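Local coordinates for protein enoyl-CoA hydratase (Geobacillus kaustophilus, PDB 2PPY) that probably catalyses the hydration of 2-enoyl-CoA thioesters in fatty acid beta-oxidation, as a six-chain assembly of the crotonase family, at residues A[97-102]-A[219-224]; A[152-157]-A[181-186]; A[206-211]-A[244-249]. One frame throughout, in Å; residues are numbered along the deposited sequence.

Contact 1: A[97-102]-A[219-224]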
# COMPACT_ATOMS: atom_id res chain seq x y z
N ILE A 97 -7.06 18.29 8.39
CA ILE A 97 -8.36 18.49 7.78
C ILE A 97 -9.04 17.19 7.34
O ILE A 97 -10.22 16.97 7.62
CB ILE A 97 -8.25 19.45 6.55
CG1 ILE A 97 -7.78 20.82 7.03
CG2 ILE A 97 -9.60 19.58 5.86
CD1 ILE A 97 -7.52 21.81 5.91
N ALA A 98 -8.30 16.32 6.66
CA ALA A 98 -8.86 15.05 6.21
C ALA A 98 -9.30 14.17 7.38
O ALA A 98 -10.15 13.29 7.21
CB ALA A 98 -7.83 14.30 5.36
N ARG A 99 -8.73 14.40 8.56
CA ARG A 99 -9.08 13.62 9.73
C ARG A 99 -10.20 14.25 10.56
O ARG A 99 -10.71 13.62 11.49
CB ARG A 99 -7.85 13.43 10.63
CG ARG A 99 -6.64 12.87 9.90
CD ARG A 99 -5.50 12.54 10.86
NE ARG A 99 -4.27 12.26 10.13
CZ ARG A 99 -3.19 13.03 10.17
NH1 ARG A 99 -3.17 14.14 10.91
NH2 ARG A 99 -2.12 12.71 9.45
N SER A 100 -10.56 15.50 10.24
CA SER A 100 -11.60 16.22 10.98
C SER A 100 -13.04 15.83 10.62
O SER A 100 -13.33 15.49 9.47
CB SER A 100 -11.42 17.73 10.78
OG SER A 100 -10.16 18.16 11.25
N PRO A 101 -13.96 15.89 11.59
CA PRO A 101 -15.36 15.54 11.35
C PRO A 101 -16.06 16.48 10.38
O PRO A 101 -16.95 16.07 9.65
CB PRO A 101 -15.99 15.61 12.75
CG PRO A 101 -14.83 15.45 13.68
CD PRO A 101 -13.75 16.25 13.00
N GLN A 102 -15.66 17.76 10.40
CA GLN A 102 -16.27 18.77 9.54
C GLN A 102 -15.82 18.67 8.09
O GLN A 102 -14.70 18.27 7.81
CB GLN A 102 -15.94 20.19 10.00
CG GLN A 102 -16.44 20.61 11.37
CD GLN A 102 -15.59 20.07 12.49
OE1 GLN A 102 -14.40 19.79 12.30
NE2 GLN A 102 -16.18 19.95 13.67
N ILE A 219 -14.14 8.48 2.81
CA ILE A 219 -13.47 8.72 1.53
C ILE A 219 -12.05 9.29 1.63
O ILE A 219 -11.14 8.79 0.97
CB ILE A 219 -14.32 9.65 0.65
CG1 ILE A 219 -15.68 9.00 0.38
CG2 ILE A 219 -13.59 9.95 -0.66
CD1 ILE A 219 -16.65 9.90 -0.37
N MSE A 220 -11.86 10.32 2.44
CA MSE A 220 -10.54 10.94 2.55
C MSE A 220 -9.47 10.02 3.14
O MSE A 220 -8.32 10.07 2.73
CB MSE A 220 -10.63 12.23 3.36
CG MSE A 220 -11.53 13.29 2.73
SE MSE A 220 -11.16 13.56 0.83
CE MSE A 220 -9.26 13.93 0.97
N ASN A 221 -9.85 9.19 4.11
CA ASN A 221 -8.90 8.27 4.73
C ASN A 221 -8.96 6.89 4.09
O ASN A 221 -7.98 6.15 4.11
CB ASN A 221 -9.18 8.18 6.23
CG ASN A 221 -8.99 9.51 6.94
OD1 ASN A 221 -7.86 10.02 7.05
ND2 ASN A 221 -10.08 10.09 7.42
N GLY A 222 -10.11 6.55 3.51
CA GLY A 222 -10.25 5.26 2.87
C GLY A 222 -9.52 5.18 1.54
O GLY A 222 -9.16 4.09 1.08
N LYS A 223 -9.27 6.32 0.91
CA LYS A 223 -8.58 6.31 -0.37
C LYS A 223 -7.12 5.91 -0.24
O LYS A 223 -6.48 5.60 -1.23
CB LYS A 223 -8.71 7.68 -1.06
CG LYS A 223 -7.97 8.83 -0.42
CD LYS A 223 -8.21 10.11 -1.22
CE LYS A 223 -7.28 11.22 -0.78
NZ LYS A 223 -5.87 10.90 -1.14
N GLU A 224 -6.61 5.90 0.99
CA GLU A 224 -5.22 5.52 1.25
C GLU A 224 -5.07 4.02 1.52
O GLU A 224 -3.96 3.52 1.65
CB GLU A 224 -4.68 6.26 2.48
CG GLU A 224 -4.75 7.77 2.40
CD GLU A 224 -4.00 8.32 1.21
OE1 GLU A 224 -2.90 7.80 0.90
OE2 GLU A 224 -4.49 9.28 0.59
O HOH W 1 -5.24 9.86 8.89
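The guanidinium of Arg-99 and the carboxamide of Asn-221, two flat groups, are bridged by water 1. The water lies in the guanidinium plane, at the edge that carries NE, and accepts from Arg-99 NE at 2.9 Å. On its other arm it approaches Asn-221 OD1 at 3.2 Å, a longer link for which other acceptors compete. The amide nitrogen turns to the end of helix 80-99: Asn-221 ND2 donates to Ala-98 O at 3.2 Å, a weak bond bent to 135° at the hydrogen. With CG of Asn-221 anti to its carbonyl carbon (chi1 -63°), the amide spans the gap to the other helix, and ND2 also bonds Leu-217 O one turn earlier. Beside this polar bridge the two backbones come close, the CA atoms of Ala-98 and Met-220 (a selenomethionine) lying 5.8 Å apart. Their side chains touch at Ala-98 CB and Met-220 CB, 4.0 Å apart. The far end of Arg-99 serves other chains, with NH2 bonded to Asn-228 of the third subunit and NH1 in a salt bridge to Glu-92 of the fourth. A leucine here removes both amide atoms, and would probably leave Ala-98 O without this donor and water 1 less firmly placed beside Arg-99. Chemically, a small apolar touch is supplemented by one amide that uses both its ends, so the ends of two helices are linked by a weak amide bond and, less certainly, by a water next to an arginine committed to neighbouring subunits.

Contact 2: A[152-157]-A[181-186]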
# COMPACT_ATOMS: atom_id res chain seq x y z
N GLN A 152 2.09 16.10 -4.30
CA GLN A 152 1.37 14.88 -3.99
C GLN A 152 -0.16 14.97 -4.12
O GLN A 152 -0.77 14.10 -4.74
CB GLN A 152 1.76 14.41 -2.59
CG GLN A 152 3.25 14.11 -2.45
CD GLN A 152 3.77 13.26 -3.61
OE1 GLN A 152 4.62 13.70 -4.39
NE2 GLN A 152 3.27 12.04 -3.73
N ARG A 153 -0.77 16.00 -3.54
CA ARG A 153 -2.22 16.12 -3.62
C ARG A 153 -2.69 16.49 -5.02
O ARG A 153 -3.73 16.01 -5.47
CB ARG A 153 -2.73 17.14 -2.60
CG ARG A 153 -2.57 16.69 -1.13
CD ARG A 153 -3.52 17.46 -0.20
NE ARG A 153 -3.50 16.94 1.16
CZ ARG A 153 -2.57 17.22 2.06
NH1 ARG A 153 -1.57 18.04 1.75
NH2 ARG A 153 -2.62 16.68 3.27
N LEU A 154 -1.93 17.32 -5.73
CA LEU A 154 -2.33 17.69 -7.09
C LEU A 154 -2.35 16.44 -7.98
O LEU A 154 -3.27 16.24 -8.76
CB LEU A 154 -1.37 18.72 -7.70
CG LEU A 154 -1.87 19.34 -9.02
CD1 LEU A 154 -3.22 20.02 -8.78
CD2 LEU A 154 -0.87 20.34 -9.55
N ALA A 155 -1.32 15.61 -7.85
CA ALA A 155 -1.21 14.40 -8.65
C ALA A 155 -2.38 13.46 -8.38
O ALA A 155 -2.93 12.88 -9.31
CB ALA A 155 0.11 13.69 -8.36
N ARG A 156 -2.75 13.31 -7.12
CA ARG A 156 -3.85 12.43 -6.74
C ARG A 156 -5.19 13.00 -7.16
O ARG A 156 -6.11 12.26 -7.49
CB ARG A 156 -3.83 12.18 -5.22
CG ARG A 156 -2.67 11.28 -4.76
CD ARG A 156 -2.48 11.29 -3.25
NE ARG A 156 -1.46 10.34 -2.81
CZ ARG A 156 -0.16 10.43 -3.10
NH1 ARG A 156 0.29 11.44 -3.82
NH2 ARG A 156 0.68 9.50 -2.67
N LEU A 157 -5.31 14.32 -7.17
CA LEU A 157 -6.58 14.95 -7.55
C LEU A 157 -6.81 15.00 -9.06
O LEU A 157 -7.87 14.56 -9.53
CB LEU A 157 -6.67 16.37 -6.98
CG LEU A 157 -7.99 17.11 -7.24
CD1 LEU A 157 -9.14 16.38 -6.56
CD2 LEU A 157 -7.89 18.54 -6.72
N ILE A 181 -10.41 20.00 -15.41
CA ILE A 181 -9.46 18.95 -15.03
C ILE A 181 -9.74 18.41 -13.63
O ILE A 181 -9.02 17.53 -13.14
CB ILE A 181 -8.00 19.42 -15.11
CG1 ILE A 181 -7.73 20.52 -14.08
CG2 ILE A 181 -7.69 19.90 -16.52
CD1 ILE A 181 -6.26 20.93 -14.00
N GLY A 182 -10.78 18.92 -12.99
CA GLY A 182 -11.13 18.47 -11.66
C GLY A 182 -10.37 19.12 -10.52
O GLY A 182 -10.39 18.62 -9.40
N LEU A 183 -9.71 20.24 -10.79
CA LEU A 183 -8.96 20.95 -9.76
C LEU A 183 -9.90 21.61 -8.75
O LEU A 183 -9.57 21.75 -7.58
CB LEU A 183 -8.06 22.01 -10.39
CG LEU A 183 -6.66 22.21 -9.78
CD1 LEU A 183 -6.18 23.61 -10.13
CD2 LEU A 183 -6.68 22.03 -8.28
N VAL A 184 -11.07 22.05 -9.23
CA VAL A 184 -12.08 22.66 -8.36
C VAL A 184 -13.35 21.87 -8.62
O VAL A 184 -13.47 21.23 -9.66
CB VAL A 184 -12.34 24.16 -8.68
CG1 VAL A 184 -11.05 24.95 -8.50
CG2 VAL A 184 -12.88 24.33 -10.11
N ASN A 185 -14.29 21.90 -7.67
CA ASN A 185 -15.55 21.17 -7.82
C ASN A 185 -16.69 22.02 -8.39
O ASN A 185 -17.66 21.48 -8.92
CB ASN A 185 -16.01 20.61 -6.47
CG ASN A 185 -14.94 19.81 -5.78
OD1 ASN A 185 -14.02 20.36 -5.18
ND2 ASN A 185 -15.04 18.49 -5.88
N ARG A 186 -16.57 23.33 -8.26
CA ARG A 186 -17.60 24.24 -8.75
C ARG A 186 -17.00 25.57 -9.16
O ARG A 186 -16.02 26.03 -8.58
CB ARG A 186 -18.63 24.53 -7.66
CG ARG A 186 -19.40 23.35 -7.14
CD ARG A 186 -20.67 23.12 -7.93
NE ARG A 186 -21.54 22.17 -7.23
CZ ARG A 186 -21.23 20.90 -7.00
NH1 ARG A 186 -20.07 20.41 -7.43
NH2 ARG A 186 -22.07 20.12 -6.34
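Leu-154 and Leu-157 both hold CG opposite the backbone N (chi1 -169° and -177°), which carries their methyl groups from helix 150-158 across to the turn at Gly-182 and Leu-183. Leu-183 CD2 sits against both: it is 4.0 Å from Leu-154 CD1 and equally 4.0 Å from Leu-157 CD2, with the side chains of Leu-154 and Leu-183 meeting at a slant. Leu-157 also presses its branch point on the backbone, CG lying 3.6 Å from Gly-182 O, while its CD2 is 3.7 Å from Leu-183 O. These carbonyl contacts are van der Waals in kind; Leu-183 O has its polar partner in Arg-126 NE of strand 125-129. Leu-121 of helix 115-121 packs on Leu-157 and Leu-183, and Leu-117 on Leu-183. On the far side of helix 150-158, Arg-156 NH2 bonds Gly-222 O and Met-225 O of the fifth subunit. Gly-182, with phi 84°, ends helix 175-181 in a Schellman motif, a conformation in which a CB would collide with the preceding carbonyl O. The arrangement is a helix packed on the capped turn that leads into strand 186-188, outermost in this chain's main crotonase-fold sheet.

Contact 3: A[206-211]-A[244-249]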
# COMPACT_ATOMS: atom_id res chain seq x y z
N ASN A 206 -27.83 21.33 7.45
CA ASN A 206 -29.23 21.04 7.71
C ASN A 206 -29.65 19.61 7.44
O ASN A 206 -30.83 19.28 7.57
CB ASN A 206 -30.12 21.98 6.90
CG ASN A 206 -30.19 23.37 7.49
OD1 ASN A 206 -30.68 23.55 8.60
ND2 ASN A 206 -29.68 24.35 6.76
N SER A 207 -28.70 18.76 7.06
CA SER A 207 -29.03 17.37 6.79
C SER A 207 -28.50 16.46 7.90
O SER A 207 -28.24 16.92 9.01
CB SER A 207 -28.45 16.95 5.43
OG SER A 207 -27.05 17.15 5.38
N ALA A 208 -28.37 15.17 7.60
CA ALA A 208 -27.86 14.21 8.57
C ALA A 208 -26.35 14.41 8.64
O ALA A 208 -25.59 13.66 8.03
CB ALA A 208 -28.20 12.79 8.14
N THR A 209 -25.94 15.43 9.39
CA THR A 209 -24.54 15.78 9.52
C THR A 209 -23.60 14.68 10.04
O THR A 209 -22.40 14.71 9.76
CB THR A 209 -24.38 17.05 10.39
OG1 THR A 209 -24.91 16.82 11.70
CG2 THR A 209 -25.15 18.21 9.75
N TYR A 210 -24.14 13.72 10.77
CA TYR A 210 -23.32 12.62 11.28
C TYR A 210 -22.96 11.74 10.09
O TYR A 210 -21.85 11.22 9.99
CB TYR A 210 -24.09 11.82 12.33
CG TYR A 210 -23.26 10.83 13.14
CD1 TYR A 210 -21.87 10.83 13.07
CD2 TYR A 210 -23.88 9.94 14.01
CE1 TYR A 210 -21.12 9.96 13.85
CE2 TYR A 210 -23.14 9.07 14.80
CZ TYR A 210 -21.76 9.08 14.72
OH TYR A 210 -21.02 8.23 15.51
N ALA A 211 -23.92 11.57 9.19
CA ALA A 211 -23.72 10.77 7.99
C ALA A 211 -22.75 11.52 7.09
O ALA A 211 -21.82 10.93 6.54
CB ALA A 211 -25.05 10.55 7.27
N SER A 244 -26.88 5.41 15.30
CA SER A 244 -27.21 6.79 15.64
C SER A 244 -28.71 7.04 15.63
O SER A 244 -29.49 6.21 15.16
CB SER A 244 -26.54 7.76 14.66
OG SER A 244 -27.18 7.76 13.39
N GLU A 245 -29.11 8.19 16.16
CA GLU A 245 -30.52 8.56 16.22
C GLU A 245 -31.01 9.06 14.87
O GLU A 245 -32.16 8.81 14.49
CB GLU A 245 -30.73 9.62 17.30
CG GLU A 245 -30.46 9.11 18.70
CD GLU A 245 -30.52 10.21 19.75
OE1 GLU A 245 -31.55 10.92 19.81
OE2 GLU A 245 -29.55 10.35 20.51
N ASP A 246 -30.15 9.76 14.15
CA ASP A 246 -30.53 10.28 12.84
C ASP A 246 -30.90 9.15 11.88
O ASP A 246 -31.78 9.31 11.04
CB ASP A 246 -29.40 11.12 12.26
CG ASP A 246 -29.34 12.50 12.87
OD1 ASP A 246 -29.68 12.64 14.06
OD2 ASP A 246 -28.94 13.45 12.16
N ALA A 247 -30.21 8.02 12.01
CA ALA A 247 -30.48 6.86 11.16
C ALA A 247 -31.89 6.37 11.44
O ALA A 247 -32.69 6.14 10.52
CB ALA A 247 -29.47 5.75 11.44
N LYS A 248 -32.20 6.20 12.72
CA LYS A 248 -33.52 5.76 13.15
C LYS A 248 -34.52 6.74 12.55
O LYS A 248 -35.44 6.36 11.83
CB LYS A 248 -33.60 5.80 14.68
CG LYS A 248 -32.70 4.80 15.40
CD LYS A 248 -32.49 5.21 16.86
CE LYS A 248 -32.03 4.04 17.73
NZ LYS A 248 -30.80 3.37 17.25
N GLU A 249 -34.31 8.02 12.85
CA GLU A 249 -35.16 9.10 12.37
C GLU A 249 -35.27 9.11 10.85
O GLU A 249 -36.36 9.24 10.29
CB GLU A 249 -34.61 10.44 12.86
CG GLU A 249 -35.36 11.67 12.36
CD GLU A 249 -36.83 11.67 12.77
OE1 GLU A 249 -37.11 11.38 13.96
OE2 GLU A 249 -37.68 11.97 11.92
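Ala-208 opens the contact from the first segment, its CA 3.8 Å and its CB 4.1 Å from Asp-246 OD2. It is the centre of an inverse gamma turn, with a weak bond from Thr-209 N to Ser-207 O, and also the N-cap of helix 209-222. The carboxylate it touches is held from elsewhere: Asp-246 OD1 accepts from Lys-263 N and OD2 from Gly-264 N, so the side chain pins the C-terminal tail beside the alanine, and Trp-262 of that tail packs on both Ala-208 and Asp-246. Two residues on, Tyr-210 swings its ring toward the other helix start, chi1 -168° placing CG opposite its backbone N. One edge of the ring receives the CB of Ser-244 close to the ring plane, 3.5 Å from Tyr-210 CD2, and CE2 is 3.6 Å from the same Ser-244 CB. The serine's hydroxyl is occupied: Ser-244 OG takes a weak capping bond of 3.3 Å from Ala-247 N and is also bonded to Leu-241 O. Leu-240 and Leu-241 of helix 227-242 pack on the tyrosine as well, and Val-140 of the second subunit rests on Ala-208. Two helix N-termini, one with Ser-244 as a side-chain N-cap, are thus set against each other in the helical C-terminal region of a crotonase-fold subunit, with the chain's last residues bonded to Asp-246.

Contact 2 is nested along the chain within the loop closed by contact 1, and contact 3 opens only after contact 2 has closed; contacts 1 and 3 alternate. Helix 209-222 serves two of them, giving its last turn to contact 1 and its start to contact 3, whose centres are about 19 Å apart. Contacts 1 and 2 lie about 16 Å apart between centres and touch where Lys-223 NZ packs on Arg-156 CD at 4.0 Å; contacts 2 and 3, about 29 Å between centres, do not meet. Contact 1 joins helices 80-99 and 209-222, contact 2 sets helix 150-158 on the turn before strand 186-188, and contact 3 packs the starts of helices 209-222 and 245-255. All three border the second subunit, consistent with these helices serving both chain and assembly.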